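Uncharacterized protein (Uncultured organism, PDB 5IBZ) belongs to the cyclase family, binds acetylphosphate in a pocket in the crystal and may have arylformamidase activity. Local coordinates at residues Ala10-His14 and Pro266-Asn270; Ser111-Leu117 and Val277-Trp283; Leu200-Leu206 and Gly244-Ile250; Val234-His238 and Asn270-Leu275. All blocks are in the same frame, centred on the assembly; numbering follows the deposited sequence.

Interaction 1: residues Ala10-His14 and Pro266-Asn270; sequences ALHPH and PVHGN. With UVW (acetylphosphate), chain F.
His12 and Asn270 meet through the asparagine amide, which works against the backbone of the N-terminal segment. Its carbonyl receives the peptide N-H of His12, with N and OD1 3.0 Å apart and an almost straight approach of 171°, the donor lying somewhat tilted from the carbonyl plane. A water donates to the same OD1 at 2.6 Å and also to Ala10 O at 3.0 Å, giving the oxygen a second donor and tying in the start of the modelled chain. The other end of the amide is held more loosely here: Asn270 ND2 makes a weak, bent bond to His12 O at 3.2 Å (127°), and its stronger partner is Asp274 OD2. With both ends engaged, the rotation of the amide is fixed. The His12 ring turns an edge to the amide oxygen, CD2 being 3.3 Å from Asn270 OD1, while His12 NE2 bonds to Ser231 O.

With CG anti to the backbone N (chi1 -178°), Leu11 reaches along the helix until its CD1 is 3.2 Å from Asn270 ND2; its apolar contact is made by CB, 4.0 Å from Pro266 CB. His268 projects elsewhere: its NE2 donates to O2P of acetylphosphate at 2.5 Å, in the plane of the ring, and its ND1 is paired with Glu253 OE2.

The N-terminal segment thus lies as a surface strap along the first turn of helix 266-275. His12 also touches Val234 and Pro235 of helix 233-239, and His268 reaches Ile279 and Glu281 of strand 278-281.

Interaction 2: residues Ser111-Leu117 and Val277-Trp283; sequences STQWDAL and VYIGEIW. With UVW (acetylphosphate), chain F.
Trp114 turns its CG anti to its carbonyl carbon (chi1 -78°), as does Trp283, and the two indoles meet on one side of an antiparallel strand pair. The edge of Trp283 is directed at the face of Trp114 in a T-shaped stack, the six-membered rings 5.3 Å apart between centroids with planes at 74°. Glu281 stands on the other face of the strand pair, with Gln113, Asp115 and Ile279, and its extended chain carries the carboxylate to the ligand. There Glu281 OE2 comes 2.6 Å from O2P of acetylphosphate, and Glu281 OE1 lies 3.2 Å from Asp115 OD2, the two carboxylate planes almost perpendicular.

Gln113 O is gripped from opposite faces of its plane, by Glu281 N at 3.1 Å and by Trp283 NE1 at 3.1 Å. The NE1 bond, 168° at the hydrogen and in the plane of the indole, ties the Trp283 ring to the strand. Asp115 N continues the ladder with a bond of 2.7 Å to Ile279 O. Beyond the strand end, Thr112 OG1 donates to Ile282 O, while its CG2 packs over the Trp283 face. At the far end Leu117 CD2 sits over the Tyr278 ring, 3.9 Å from its centroid.

In the mixed sheet strand 113-115 lies between 278-281 and 314-316, and strand 278-281 borders 244-247. Helix 266-275 packs against the face bearing Ile279 and Glu281, and Trp114 and Trp283 touch strand 199-203.

Interaction 3: residues Leu200-Leu206 and Gly244-Ile250; sequences LVIRTGL and GVAADNI
Leu200-Ile202 and Val245-Ala247 pair as neighbouring parallel strands in the buried middle of the mixed sheet, and the Asp248 carboxylate closes the contact just past their C-terminal ends. The ladder runs from Leu200 N, bound to Gly244 O at 3.1 Å, through Ala246 N and Leu200 O at 2.8 Å, to Ile202 N and Ala246 O at 2.8 Å. On one face, Ile202 CD1 packs 3.6 Å from Val245 CG1.

Asp248 holds the turn that follows. With CG between its backbone N and carbonyl carbon (chi1 65°), its carboxylate reaches back to the other segment. Asp248 OD1 takes Thr204 N at 2.7 Å on its syn side and Thr204 OG1, also at 2.7 Å, from above the carboxylate plane; Asp248 OD2 receives Gly205 N at 2.9 Å. Three bonds thus pin the carboxylate. Thr204 OG1 in turn accepts from Leu206 N, making an ST turn, and Leu206 CD2 rests 3.7 Å from Asn249 CB.

Helices 215-223 and 233-239 lie between these adjacent parallel strands in sequence, a beta-alpha-beta crossover. As is usual for such units, the pocket lies beyond the strands' C-terminal ends, where Ile250 touches the acetylphosphate.

Interaction 4: residues Val234-His238 and Asn270-Leu275; sequences VPWIH and NLLRDL
Leu275 wedges its two methyl groups against His238 and Val234. Its CG is anti to its carbonyl carbon (chi1 -57°), which brings the isobutyl end across to the facing helix. Leu275 CD1 lies 3.8 Å from His238 CB and 3.9 Å from Val234 O, while CD2 comes up to the imidazole, 3.9 Å from His238 CD2. One turn back along the same helix, Leu271 CD2 lies 4.0 Å from Ile237 CD1, and the two side chains cross at about a right angle. Val234 completes the first shell: its CG1 packs on Asn270 CB at 3.8 Å, so the asparagine contributes its methylene here. No hydrogen bond joins the two segments, and the fit depends on side-chain packing.

Behind these groups, the helix widens into a pi-type turn, Leu275 N bonding to Asn270 O at 3.0 Å. Asp274, on a different side of the helix, holds the Asn270 amide, taking ND2 at 2.7 Å through OD2, and forms a salt bridge through OD1 with Arg273 NH1. Arg273 in turn lies in cation-pi contact with Tyr122.

The short helical axes stay 11.0 Å apart at their closest and cross at 52°, a separation bridged by side chains of both helices, chiefly Leu271, Leu275, Val234 and Ile237. Ile237 also touches Val245, and Leu271 touches Ile279, so both helices pack on the same face of the sheet. They precede strands 244-247 and 278-281 respectively, the side-by-side helix packing of consecutive beta-alpha-beta crossovers in an alpha/beta fold.

Interactions 2 and 3 lie in the core of the mixed sheet and are mainly backbone ladders, antiparallel in the first and parallel in the second; their strands 278-281 and 244-247 are neighbours, with Gly280 N probably bonded to Val245 O. Interaction 4 is also buried but is held by side-chain packing, without a hydrogen bond across it, between two helices on one face of that sheet. Interaction 1 is the surface contact, polar and water-assisted, and shares Asn270 with interaction 4: the amide serves the N-terminal segment, the methylene the neighbouring helix. Helix 266-275, used by both, carries His268 to the acetylphosphate, which Glu281 of interaction 2 also meets and Ile250 of interaction 3 borders.

Interaction 1: residues Ala10-His14 and Pro266-Asn270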
# COMPACT_ATOMS: atom_id res chain seq x y z
N ALA B 10 -11.14 -5.34 36.03
CA ALA B 10 -11.53 -6.69 36.43
C ALA B 10 -11.86 -7.53 35.20
O ALA B 10 -12.83 -7.25 34.49
CB ALA B 10 -12.72 -6.66 37.38
N LEU B 11 -11.03 -8.53 34.95
CA LEU B 11 -11.33 -9.55 33.95
C LEU B 11 -12.31 -10.54 34.57
O LEU B 11 -12.05 -11.09 35.64
CB LEU B 11 -10.05 -10.27 33.50
CG LEU B 11 -10.21 -11.35 32.42
CD1 LEU B 11 -10.39 -10.70 31.05
CD2 LEU B 11 -9.01 -12.30 32.42
N HIS B 12 -13.46 -10.73 33.93
CA HIS B 12 -14.45 -11.68 34.43
C HIS B 12 -13.98 -13.10 34.16
O HIS B 12 -13.59 -13.42 33.04
CB HIS B 12 -15.82 -11.42 33.80
CG HIS B 12 -16.39 -10.09 34.18
ND1 HIS B 12 -17.04 -9.88 35.38
CD2 HIS B 12 -16.36 -8.89 33.55
CE1 HIS B 12 -17.41 -8.61 35.46
NE2 HIS B 12 -17.01 -7.99 34.37
N PRO B 13 -14.00 -13.96 35.20
CA PRO B 13 -13.52 -15.32 34.94
C PRO B 13 -14.33 -16.01 33.85
O PRO B 13 -15.55 -16.01 33.87
CB PRO B 13 -13.70 -16.02 36.28
CG PRO B 13 -13.71 -14.93 37.30
CD PRO B 13 -14.35 -13.76 36.62
N HIS B 14 -13.61 -16.60 32.90
CA HIS B 14 -14.22 -17.32 31.81
C HIS B 14 -15.31 -18.28 32.26
O HIS B 14 -16.40 -18.29 31.69
CB HIS B 14 -13.17 -18.11 31.03
CG HIS B 14 -13.75 -18.93 29.93
ND1 HIS B 14 -14.11 -20.25 30.08
CD2 HIS B 14 -14.07 -18.60 28.66
CE1 HIS B 14 -14.60 -20.71 28.95
NE2 HIS B 14 -14.59 -19.72 28.07
N PRO B 266 -9.34 -5.66 30.01
CA PRO B 266 -10.16 -6.83 30.29
C PRO B 266 -11.44 -6.87 29.44
O PRO B 266 -11.88 -7.97 29.11
CB PRO B 266 -10.48 -6.69 31.78
CG PRO B 266 -10.33 -5.23 32.07
CD PRO B 266 -9.21 -4.79 31.20
N VAL B 267 -12.02 -5.72 29.10
CA VAL B 267 -13.28 -5.74 28.35
C VAL B 267 -13.07 -6.32 26.94
O VAL B 267 -13.90 -7.09 26.46
CB VAL B 267 -13.92 -4.33 28.25
CG1 VAL B 267 -15.18 -4.36 27.40
CG2 VAL B 267 -14.22 -3.80 29.66
N HIS B 268 -11.98 -5.96 26.28
CA HIS B 268 -11.66 -6.56 24.98
C HIS B 268 -11.64 -8.08 25.07
O HIS B 268 -12.23 -8.78 24.25
CB HIS B 268 -10.29 -6.10 24.50
CG HIS B 268 -10.32 -4.80 23.77
ND1 HIS B 268 -10.41 -3.59 24.42
CD2 HIS B 268 -10.27 -4.52 22.45
CE1 HIS B 268 -10.41 -2.62 23.53
NE2 HIS B 268 -10.33 -3.16 22.32
N GLY B 269 -10.92 -8.57 26.06
CA GLY B 269 -10.78 -10.00 26.25
C GLY B 269 -12.11 -10.67 26.54
O GLY B 269 -12.45 -11.69 25.94
N ASN B 270 -12.87 -10.10 27.47
CA ASN B 270 -14.14 -10.70 27.85
C ASN B 270 -15.13 -10.65 26.69
O ASN B 270 -15.82 -11.63 26.43
CB ASN B 270 -14.75 -10.01 29.07
CG ASN B 270 -13.99 -10.30 30.37
OD1 ASN B 270 -13.98 -9.47 31.28
ND2 ASN B 270 -13.39 -11.47 30.47
C1 UVW F . -6.12 -0.88 20.67
O1 UVW F . -5.50 -1.02 19.66
C1M UVW F . -5.41 -0.40 21.93
O2 UVW F . -7.49 -1.15 20.72
P UVW F . -8.33 -1.82 19.47
O1P UVW F . -7.60 -3.01 18.90
O2P UVW F . -9.66 -2.23 20.05
O3P UVW F . -8.55 -0.82 18.36
O HOH W 1 -14.08 -6.93 31.79

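Interaction 2: residues Ser111-Leu117 and Val277-Trp283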
# COMPACT_ATOMS: atom_id res chain seq x y z
N SER B 111 -10.08 2.97 10.73
CA SER B 111 -11.18 3.91 10.56
C SER B 111 -12.41 3.38 11.30
O SER B 111 -12.29 2.51 12.14
CB SER B 111 -11.47 4.14 9.07
OG SER B 111 -12.30 5.28 8.86
N THR B 112 -13.60 3.90 10.99
CA THR B 112 -14.83 3.28 11.46
C THR B 112 -14.75 1.78 11.16
O THR B 112 -14.44 1.39 10.04
CB THR B 112 -16.05 3.91 10.77
OG1 THR B 112 -16.05 5.33 11.05
CG2 THR B 112 -17.33 3.26 11.23
N GLN B 113 -15.03 0.95 12.16
CA GLN B 113 -14.69 -0.47 12.04
C GLN B 113 -15.56 -1.38 12.87
O GLN B 113 -16.14 -0.97 13.89
CB GLN B 113 -13.23 -0.68 12.46
CG GLN B 113 -12.99 -0.51 13.97
CD GLN B 113 -11.52 -0.39 14.31
OE1 GLN B 113 -10.89 -1.32 14.81
NE2 GLN B 113 -10.96 0.74 13.97
N TRP B 114 -15.61 -2.64 12.43
CA TRP B 114 -15.90 -3.79 13.30
C TRP B 114 -14.60 -4.54 13.52
O TRP B 114 -13.80 -4.69 12.58
CB TRP B 114 -16.89 -4.77 12.70
CG TRP B 114 -18.31 -4.41 12.75
CD1 TRP B 114 -19.13 -4.24 11.68
CD2 TRP B 114 -19.13 -4.20 13.91
NE1 TRP B 114 -20.40 -3.94 12.10
CE2 TRP B 114 -20.43 -3.91 13.46
CE3 TRP B 114 -18.88 -4.23 15.28
CZ2 TRP B 114 -21.47 -3.63 14.32
CZ3 TRP B 114 -19.93 -3.98 16.14
CH2 TRP B 114 -21.21 -3.67 15.66
N ASP B 115 -14.43 -5.04 14.73
CA ASP B 115 -13.35 -5.97 15.04
C ASP B 115 -13.94 -7.36 15.11
O ASP B 115 -14.95 -7.57 15.79
CB ASP B 115 -12.70 -5.61 16.36
CG ASP B 115 -12.12 -4.21 16.34
OD1 ASP B 115 -11.79 -3.70 15.24
OD2 ASP B 115 -12.01 -3.60 17.43
N ALA B 116 -13.36 -8.29 14.36
CA ALA B 116 -13.80 -9.69 14.38
C ALA B 116 -13.40 -10.37 15.67
O ALA B 116 -12.58 -9.85 16.44
CB ALA B 116 -13.21 -10.44 13.21
N LEU B 117 -13.94 -11.56 15.90
CA LEU B 117 -13.58 -12.31 17.10
C LEU B 117 -12.13 -12.82 17.01
O LEU B 117 -11.56 -13.24 18.01
CB LEU B 117 -14.55 -13.47 17.30
CG LEU B 117 -16.02 -13.07 17.32
CD1 LEU B 117 -16.87 -14.30 17.60
CD2 LEU B 117 -16.31 -11.96 18.33
N VAL B 277 -18.78 -11.40 21.39
CA VAL B 277 -19.48 -10.15 21.05
C VAL B 277 -18.53 -9.22 20.29
O VAL B 277 -17.40 -9.01 20.70
CB VAL B 277 -20.00 -9.49 22.34
CG1 VAL B 277 -20.48 -8.06 22.09
CG2 VAL B 277 -21.15 -10.33 22.94
N TYR B 278 -19.00 -8.68 19.17
CA TYR B 278 -18.19 -7.86 18.29
C TYR B 278 -18.03 -6.45 18.84
O TYR B 278 -18.90 -5.95 19.56
CB TYR B 278 -18.82 -7.83 16.88
CG TYR B 278 -18.81 -9.20 16.26
CD1 TYR B 278 -19.79 -10.13 16.59
CD2 TYR B 278 -17.81 -9.60 15.40
CE1 TYR B 278 -19.77 -11.41 16.08
CE2 TYR B 278 -17.78 -10.87 14.87
CZ TYR B 278 -18.75 -11.79 15.22
OH TYR B 278 -18.74 -13.07 14.69
N ILE B 279 -16.90 -5.85 18.52
CA ILE B 279 -16.56 -4.51 18.96
C ILE B 279 -16.46 -3.56 17.77
O ILE B 279 -15.72 -3.82 16.81
CB ILE B 279 -15.22 -4.50 19.74
CG1 ILE B 279 -15.38 -5.28 21.06
CG2 ILE B 279 -14.71 -3.09 19.94
CD1 ILE B 279 -14.13 -5.38 21.88
N GLY B 280 -17.19 -2.46 17.85
CA GLY B 280 -17.15 -1.41 16.84
C GLY B 280 -16.49 -0.16 17.39
O GLY B 280 -16.73 0.22 18.54
N GLU B 281 -15.63 0.46 16.59
CA GLU B 281 -14.86 1.60 17.06
C GLU B 281 -14.80 2.70 16.03
O GLU B 281 -14.88 2.44 14.82
CB GLU B 281 -13.43 1.18 17.43
CG GLU B 281 -13.40 0.25 18.64
CD GLU B 281 -12.08 -0.46 18.86
OE1 GLU B 281 -11.25 -0.54 17.93
OE2 GLU B 281 -11.89 -0.92 20.00
N ILE B 282 -14.61 3.91 16.51
CA ILE B 282 -14.49 5.14 15.69
C ILE B 282 -15.73 5.38 14.82
O ILE B 282 -15.67 5.88 13.69
CB ILE B 282 -13.20 5.15 14.79
CG1 ILE B 282 -12.05 4.37 15.46
CG2 ILE B 282 -12.82 6.60 14.55
CD1 ILE B 282 -10.71 4.48 14.73
N TRP B 283 -16.89 5.08 15.37
CA TRP B 283 -18.13 5.47 14.72
C TRP B 283 -18.39 6.96 14.98
O TRP B 283 -17.82 7.55 15.91
CB TRP B 283 -19.31 4.60 15.23
CG TRP B 283 -19.24 3.14 14.83
CD1 TRP B 283 -18.13 2.38 14.68
CD2 TRP B 283 -20.36 2.28 14.56
NE1 TRP B 283 -18.47 1.09 14.32
CE2 TRP B 283 -19.84 1.01 14.24
CE3 TRP B 283 -21.74 2.47 14.54
CZ2 TRP B 283 -20.65 -0.07 13.93
CZ3 TRP B 283 -22.55 1.39 14.23
CH2 TRP B 283 -22.01 0.15 13.93
C1 UVW F . -6.12 -0.88 20.67
O1 UVW F . -5.50 -1.02 19.66
C1M UVW F . -5.41 -0.40 21.93
O2 UVW F . -7.49 -1.15 20.72
P UVW F . -8.33 -1.82 19.47
O1P UVW F . -7.60 -3.01 18.90
O2P UVW F . -9.66 -2.23 20.05
O3P UVW F . -8.55 -0.82 18.36

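Interaction 3: residues Leu200-Leu206 and Gly244-Ile250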
# COMPACT_ATOMS: atom_id res chain seq x y z
N LEU B 200 -25.73 -2.36 20.06
CA LEU B 200 -25.71 -1.18 20.91
C LEU B 200 -24.67 -0.20 20.43
O LEU B 200 -23.52 -0.55 20.22
CB LEU B 200 -25.43 -1.59 22.34
CG LEU B 200 -25.48 -0.45 23.36
CD1 LEU B 200 -26.91 0.06 23.56
CD2 LEU B 200 -24.90 -0.92 24.68
N VAL B 201 -25.08 1.05 20.25
CA VAL B 201 -24.22 2.09 19.74
C VAL B 201 -24.11 3.17 20.81
O VAL B 201 -25.13 3.76 21.21
CB VAL B 201 -24.79 2.66 18.41
CG1 VAL B 201 -23.94 3.74 17.89
CG2 VAL B 201 -24.93 1.54 17.36
N ILE B 202 -22.90 3.39 21.33
CA ILE B 202 -22.68 4.24 22.50
C ILE B 202 -22.02 5.55 22.12
O ILE B 202 -20.90 5.55 21.56
CB ILE B 202 -21.78 3.54 23.54
CG1 ILE B 202 -22.37 2.16 23.88
CG2 ILE B 202 -21.63 4.39 24.81
CD1 ILE B 202 -21.47 1.32 24.76
N ARG B 203 -22.69 6.67 22.42
CA ARG B 203 -22.08 7.99 22.22
C ARG B 203 -21.34 8.45 23.47
O ARG B 203 -21.97 8.72 24.53
CB ARG B 203 -23.13 9.03 21.83
CG ARG B 203 -22.51 10.42 21.67
CD ARG B 203 -23.39 11.38 20.86
NE ARG B 203 -22.78 12.71 20.75
CZ ARG B 203 -23.14 13.77 21.46
NH1 ARG B 203 -24.10 13.71 22.37
NH2 ARG B 203 -22.52 14.91 21.26
N THR B 204 -20.01 8.52 23.31
CA THR B 204 -19.06 9.03 24.31
C THR B 204 -18.55 10.43 24.01
O THR B 204 -17.96 11.10 24.87
CB THR B 204 -17.80 8.16 24.40
OG1 THR B 204 -16.93 8.46 23.29
CG2 THR B 204 -18.12 6.69 24.45
N GLY B 205 -18.74 10.85 22.77
CA GLY B 205 -18.32 12.17 22.31
C GLY B 205 -16.86 12.28 21.93
O GLY B 205 -16.43 13.31 21.41
N LEU B 206 -16.06 11.24 22.18
CA LEU B 206 -14.61 11.41 22.11
C LEU B 206 -14.14 11.83 20.70
O LEU B 206 -13.33 12.76 20.57
CB LEU B 206 -13.89 10.13 22.56
CG LEU B 206 -12.37 10.25 22.62
CD1 LEU B 206 -11.93 11.27 23.66
CD2 LEU B 206 -11.67 8.91 22.86
N GLY B 244 -23.37 -7.00 19.20
CA GLY B 244 -22.17 -6.18 19.06
C GLY B 244 -22.36 -4.88 19.80
O GLY B 244 -23.49 -4.45 20.03
N VAL B 245 -21.24 -4.25 20.16
CA VAL B 245 -21.24 -2.97 20.84
C VAL B 245 -20.26 -2.07 20.13
O VAL B 245 -19.10 -2.43 19.97
CB VAL B 245 -20.83 -3.12 22.32
CG1 VAL B 245 -20.85 -1.81 23.03
CG2 VAL B 245 -21.75 -4.11 23.04
N ALA B 246 -20.76 -0.92 19.68
CA ALA B 246 -19.93 0.03 18.97
C ALA B 246 -19.93 1.35 19.70
O ALA B 246 -20.88 1.67 20.41
CB ALA B 246 -20.41 0.22 17.58
N ALA B 247 -18.88 2.15 19.48
CA ALA B 247 -18.79 3.47 20.09
C ALA B 247 -18.03 4.46 19.21
O ALA B 247 -17.35 4.09 18.25
CB ALA B 247 -18.12 3.38 21.46
N ASP B 248 -18.21 5.73 19.56
CA ASP B 248 -17.51 6.84 18.92
C ASP B 248 -16.23 7.22 19.68
O ASP B 248 -15.84 8.39 19.74
CB ASP B 248 -18.44 8.04 18.81
CG ASP B 248 -18.81 8.59 20.16
OD1 ASP B 248 -18.55 7.87 21.15
OD2 ASP B 248 -19.37 9.72 20.23
N ASN B 249 -15.58 6.22 20.27
CA ASN B 249 -14.22 6.40 20.78
C ASN B 249 -13.30 5.48 19.97
O ASN B 249 -13.71 4.95 18.92
CB ASN B 249 -14.14 6.17 22.29
CG ASN B 249 -14.57 4.78 22.69
OD1 ASN B 249 -14.72 3.90 21.85
ND2 ASN B 249 -14.76 4.58 24.01
N ILE B 250 -12.06 5.29 20.41
CA ILE B 250 -11.09 4.55 19.61
C ILE B 250 -10.94 3.11 20.10
O ILE B 250 -10.68 2.20 19.31
CB ILE B 250 -9.69 5.23 19.61
CG1 ILE B 250 -9.81 6.74 19.46
CG2 ILE B 250 -8.84 4.63 18.52
CD1 ILE B 250 -10.56 7.24 18.23

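Interaction 4: residues Val234-His238 and Asn270-Leu275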
# COMPACT_ATOMS: atom_id res chain seq x y z
N VAL B 234 -19.78 -5.69 31.23
CA VAL B 234 -19.67 -6.96 30.50
C VAL B 234 -20.80 -7.96 30.87
O VAL B 234 -21.41 -8.54 29.97
CB VAL B 234 -18.27 -7.57 30.71
CG1 VAL B 234 -18.21 -8.99 30.19
CG2 VAL B 234 -17.21 -6.73 29.97
N PRO B 235 -21.09 -8.13 32.17
CA PRO B 235 -22.20 -9.06 32.44
C PRO B 235 -23.52 -8.53 31.86
O PRO B 235 -24.36 -9.32 31.43
CB PRO B 235 -22.24 -9.12 33.96
CG PRO B 235 -20.86 -8.75 34.41
CD PRO B 235 -20.40 -7.71 33.40
N TRP B 236 -23.69 -7.22 31.86
CA TRP B 236 -24.91 -6.61 31.30
C TRP B 236 -25.01 -6.87 29.80
O TRP B 236 -26.07 -7.24 29.29
CB TRP B 236 -24.92 -5.12 31.61
CG TRP B 236 -26.12 -4.38 31.13
CD1 TRP B 236 -27.37 -4.35 31.70
CD2 TRP B 236 -26.19 -3.55 29.97
NE1 TRP B 236 -28.20 -3.54 30.97
CE2 TRP B 236 -27.50 -3.04 29.90
CE3 TRP B 236 -25.27 -3.18 28.99
CZ2 TRP B 236 -27.91 -2.18 28.88
CZ3 TRP B 236 -25.68 -2.34 27.98
CH2 TRP B 236 -26.98 -1.85 27.93
N ILE B 237 -23.92 -6.68 29.08
CA ILE B 237 -23.88 -6.96 27.66
C ILE B 237 -24.26 -8.41 27.40
O ILE B 237 -25.01 -8.70 26.46
CB ILE B 237 -22.47 -6.64 27.09
CG1 ILE B 237 -22.28 -5.12 27.03
CG2 ILE B 237 -22.31 -7.22 25.70
CD1 ILE B 237 -20.84 -4.67 26.89
N HIS B 238 -23.75 -9.31 28.22
CA HIS B 238 -24.14 -10.73 28.15
C HIS B 238 -25.63 -10.96 28.40
O HIS B 238 -26.29 -11.65 27.60
CB HIS B 238 -23.33 -11.56 29.15
CG HIS B 238 -23.74 -13.00 29.21
ND1 HIS B 238 -24.30 -13.57 30.33
CD2 HIS B 238 -23.65 -13.99 28.29
CE1 HIS B 238 -24.56 -14.84 30.10
NE2 HIS B 238 -24.16 -15.13 28.87
N ASN B 270 -12.87 -10.10 27.47
CA ASN B 270 -14.14 -10.70 27.85
C ASN B 270 -15.13 -10.65 26.69
O ASN B 270 -15.82 -11.63 26.43
CB ASN B 270 -14.75 -10.01 29.07
CG ASN B 270 -13.99 -10.30 30.37
OD1 ASN B 270 -13.98 -9.47 31.28
ND2 ASN B 270 -13.39 -11.47 30.47
N LEU B 271 -15.23 -9.52 25.98
CA LEU B 271 -16.20 -9.46 24.90
C LEU B 271 -15.83 -10.37 23.73
O LEU B 271 -16.63 -11.19 23.29
CB LEU B 271 -16.37 -8.04 24.39
CG LEU B 271 -17.06 -7.08 25.36
CD1 LEU B 271 -17.26 -5.72 24.66
CD2 LEU B 271 -18.36 -7.59 25.92
N LEU B 272 -14.61 -10.24 23.23
CA LEU B 272 -14.24 -10.99 22.03
C LEU B 272 -14.07 -12.48 22.28
O LEU B 272 -14.69 -13.29 21.59
CB LEU B 272 -12.95 -10.42 21.44
CG LEU B 272 -13.11 -8.98 20.93
CD1 LEU B 272 -11.75 -8.41 20.59
CD2 LEU B 272 -14.04 -8.84 19.75
N ARG B 273 -13.25 -12.83 23.26
CA ARG B 273 -13.00 -14.24 23.56
C ARG B 273 -14.11 -14.93 24.33
O ARG B 273 -14.54 -16.02 23.95
CB ARG B 273 -11.69 -14.39 24.34
CG ARG B 273 -11.41 -15.81 24.77
CD ARG B 273 -10.27 -15.84 25.72
NE ARG B 273 -9.80 -17.17 26.01
CZ ARG B 273 -10.18 -17.92 27.04
NH1 ARG B 273 -11.11 -17.49 27.88
NH2 ARG B 273 -9.63 -19.12 27.22
N ASP B 274 -14.55 -14.35 25.44
CA ASP B 274 -15.45 -15.08 26.31
C ASP B 274 -16.89 -15.07 25.77
O ASP B 274 -17.56 -16.11 25.75
CB ASP B 274 -15.39 -14.52 27.73
CG ASP B 274 -14.02 -14.69 28.38
OD1 ASP B 274 -13.35 -15.68 28.06
OD2 ASP B 274 -13.63 -13.84 29.20
N LEU B 275 -17.39 -13.90 25.35
CA LEU B 275 -18.78 -13.79 24.88
C LEU B 275 -18.98 -13.93 23.37
O LEU B 275 -20.10 -14.21 22.90
CB LEU B 275 -19.37 -12.44 25.31
CG LEU B 275 -19.38 -12.12 26.81
CD1 LEU B 275 -20.19 -10.84 27.05
CD2 LEU B 275 -19.92 -13.26 27.63